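Long-range contact in fucolectin-related protein (Streptococcus pneumoniae, PDB 2WMF), which probably hydrolyses glycosidic bonds in host blood-group carbohydrate antigens, as a family 98 glycoside hydrolase: residues Ser42-Asn47 with Thr298-Asp303. Residues are numbered along the deposited sequence; the frame is centred on the assembly and turned at random.
Sequences SPLYGN and TFMTND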
loop_
_atom_site.group_PDB
_atom_site.type_symbol
_atom_site.label_atom_id
_atom_site.label_comp_id
_atom_site.label_asym_id
_atom_site.label_seq_id
_atom_site.Cartn_x
_atom_site.Cartn_y
_atom_site.Cartn_z
ATOM N N SER A 42 -5.549 4.758 -9.606
ATOM C CA SER A 42 -4.815 4.248 -10.760
ATOM C C SER A 42 -4.366 5.423 -11.617
ATOM O O SER A 42 -5.179 6.255 -12.001
ATOM C CB SER A 42 -5.653 3.272 -11.571
ATOM O OG SER A 42 -6.229 2.260 -10.757
ATOM N N PRO A 43 -3.045 5.529 -11.888
ATOM C CA PRO A 43 -2.510 6.716 -12.520
ATOM C C PRO A 43 -2.296 6.694 -14.038
ATOM O O PRO A 43 -1.908 5.653 -14.621
ATOM C CB PRO A 43 -1.147 6.873 -11.846
ATOM C CG PRO A 43 -0.725 5.467 -11.623
ATOM C CD PRO A 43 -1.956 4.628 -11.445
ATOM N N LEU A 44 -2.558 7.851 -14.643
ATOM C CA LEU A 44 -2.168 8.184 -16.031
ATOM C C LEU A 44 -1.172 9.378 -16.021
ATOM O O LEU A 44 -1.169 10.236 -15.129
ATOM C CB LEU A 44 -3.426 8.576 -16.836
ATOM C CG LEU A 44 -4.448 7.450 -17.095
ATOM C CD1 LEU A 44 -5.788 8.053 -17.663
ATOM C CD2 LEU A 44 -3.908 6.250 -17.993
ATOM N N TYR A 45 -0.353 9.451 -17.069
ATOM C CA TYR A 45 0.798 10.362 -17.138
ATOM C C TYR A 45 0.786 11.136 -18.457
ATOM O O TYR A 45 0.606 10.550 -19.531
ATOM C CB TYR A 45 2.112 9.584 -16.982
ATOM C CG TYR A 45 2.177 8.932 -15.632
ATOM C CD1 TYR A 45 2.767 9.553 -14.560
ATOM C CD2 TYR A 45 1.594 7.695 -15.429
ATOM C CE1 TYR A 45 2.778 8.953 -13.302
ATOM C CE2 TYR A 45 1.590 7.085 -14.176
ATOM C CZ TYR A 45 2.187 7.732 -13.111
ATOM O OH TYR A 45 2.203 7.133 -11.857
ATOM N N GLY A 46 1.002 12.451 -18.367
ATOM C CA GLY A 46 1.051 13.305 -19.532
ATOM C C GLY A 46 2.212 13.013 -20.456
ATOM O O GLY A 46 3.301 12.672 -20.026
ATOM N N ASN A 47 1.933 13.067 -21.746
ATOM C CA ASN A 47 2.956 13.110 -22.794
ATOM C C ASN A 47 2.902 14.491 -23.435
ATOM O O ASN A 47 1.828 15.042 -23.640
ATOM C CB ASN A 47 2.679 12.026 -23.856
ATOM C CG ASN A 47 3.907 11.732 -24.753
ATOM O OD1 ASN A 47 5.024 12.133 -24.443
ATOM N ND2 ASN A 47 3.694 11.016 -25.841
ATOM N N THR A 298 2.339 -1.913 -12.750
ATOM C CA THR A 298 1.286 -2.006 -11.718
ATOM C C THR A 298 -0.131 -1.682 -12.241
ATOM O O THR A 298 -1.094 -1.887 -11.494
ATOM C CB THR A 298 1.601 -1.118 -10.477
ATOM O OG1 THR A 298 1.813 0.240 -10.866
ATOM C CG2 THR A 298 2.864 -1.587 -9.739
ATOM N N PHE A 299 -0.271 -1.158 -13.453
ATOM C CA PHE A 299 -1.593 -0.781 -13.958
ATOM C C PHE A 299 -1.882 -1.255 -15.365
ATOM O O PHE A 299 -2.623 -2.209 -15.544
ATOM C CB PHE A 299 -1.823 0.739 -13.797
ATOM C CG PHE A 299 -3.198 1.213 -14.217
ATOM C CD1 PHE A 299 -4.360 0.434 -13.971
ATOM C CD2 PHE A 299 -3.338 2.453 -14.831
ATOM C CE1 PHE A 299 -5.613 0.888 -14.357
ATOM C CE2 PHE A 299 -4.582 2.912 -15.223
ATOM C CZ PHE A 299 -5.724 2.126 -14.980
ATOM N N MET A 300 -1.240 -0.645 -16.372
ATOM C CA MET A 300 -1.720 -0.818 -17.765
ATOM C C MET A 300 -0.660 -0.253 -18.732
ATOM O O MET A 300 -0.035 0.751 -18.453
ATOM C CB MET A 300 -3.055 -0.056 -17.924
ATOM C CG MET A 300 -3.902 -0.372 -19.057
ATOM S SD MET A 300 -5.545 0.447 -18.909
ATOM C CE MET A 300 -5.137 2.169 -19.039
ATOM N N THR A 301 -0.508 -0.912 -19.881
ATOM C CA THR A 301 0.157 -0.322 -21.032
ATOM C C THR A 301 -0.712 -0.641 -22.251
ATOM O O THR A 301 -1.342 -1.726 -22.356
ATOM C CB THR A 301 1.619 -0.821 -21.257
ATOM O OG1 THR A 301 1.603 -2.203 -21.614
ATOM C CG2 THR A 301 2.528 -0.531 -19.951
ATOM N N ASN A 302 -0.751 0.311 -23.161
ATOM C CA ASN A 302 -1.548 0.193 -24.405
ATOM C C ASN A 302 -3.008 -0.214 -24.118
ATOM O O ASN A 302 -3.650 -0.968 -24.881
ATOM C CB ASN A 302 -0.867 -0.785 -25.366
ATOM C CG ASN A 302 0.459 -0.272 -25.844
ATOM O OD1 ASN A 302 0.654 0.947 -25.974
ATOM N ND2 ASN A 302 1.405 -1.185 -26.062
ATOM N N ASP A 303 -3.535 0.336 -23.012
ATOM C CA ASP A 303 -4.878 0.043 -22.512
ATOM C C ASP A 303 -5.159 -1.432 -22.189
ATOM O O ASP A 303 -6.303 -1.849 -22.039
ATOM C CB ASP A 303 -5.933 0.609 -23.494
ATOM C CG ASP A 303 -6.167 2.112 -23.328
ATOM O OD1 ASP A 303 -5.740 2.699 -22.316
ATOM O OD2 ASP A 303 -6.819 2.719 -24.214
#
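Phe299 holds CG opposite its backbone N (chi1 -177°), which carries the ring out to Ser42; there the serine turns OG away from its own carbonyl carbon (chi1 -51°), and CB makes the closest approach to the ring, with OG a little farther off beside CE1. Ser42 CB lies 3.6 Å from the centroid of the Phe299 ring and only 13° off the ring normal, the geometry of a CH-pi contact over the centre of the face. The opposite face carries Met300 CB, displaced toward the rim, so the ring is sandwiched between the strand and its own chain neighbour. Pro43 O approaches obliquely, 3.5 Å from Phe299 CD2, while the proline ring makes a looser apolar contact with the same carbon. Near the ring plane, Leu44 CD2 reaches the edge at Phe299 CE2 (4.4 Å) and also touches Met300 CE (4.4 Å); one methyl thereby bridges both residues. All five touching residues are buried, and van der Waals and CH-pi packing carries the joint. Ala62 of helix 59-64 touches Leu44, Phe299 and Met300, and Phe309 packs edge-to-face with Phe299. Ser42 and Leu44 hydrogen-bond through their backbones to strand 74-79. The contact thus packs the first strand of the (beta/alpha)8 (TIM) barrel against the chain between its last strand, 289-293, and helix 307-322, in the layer between barrel and surrounding helices.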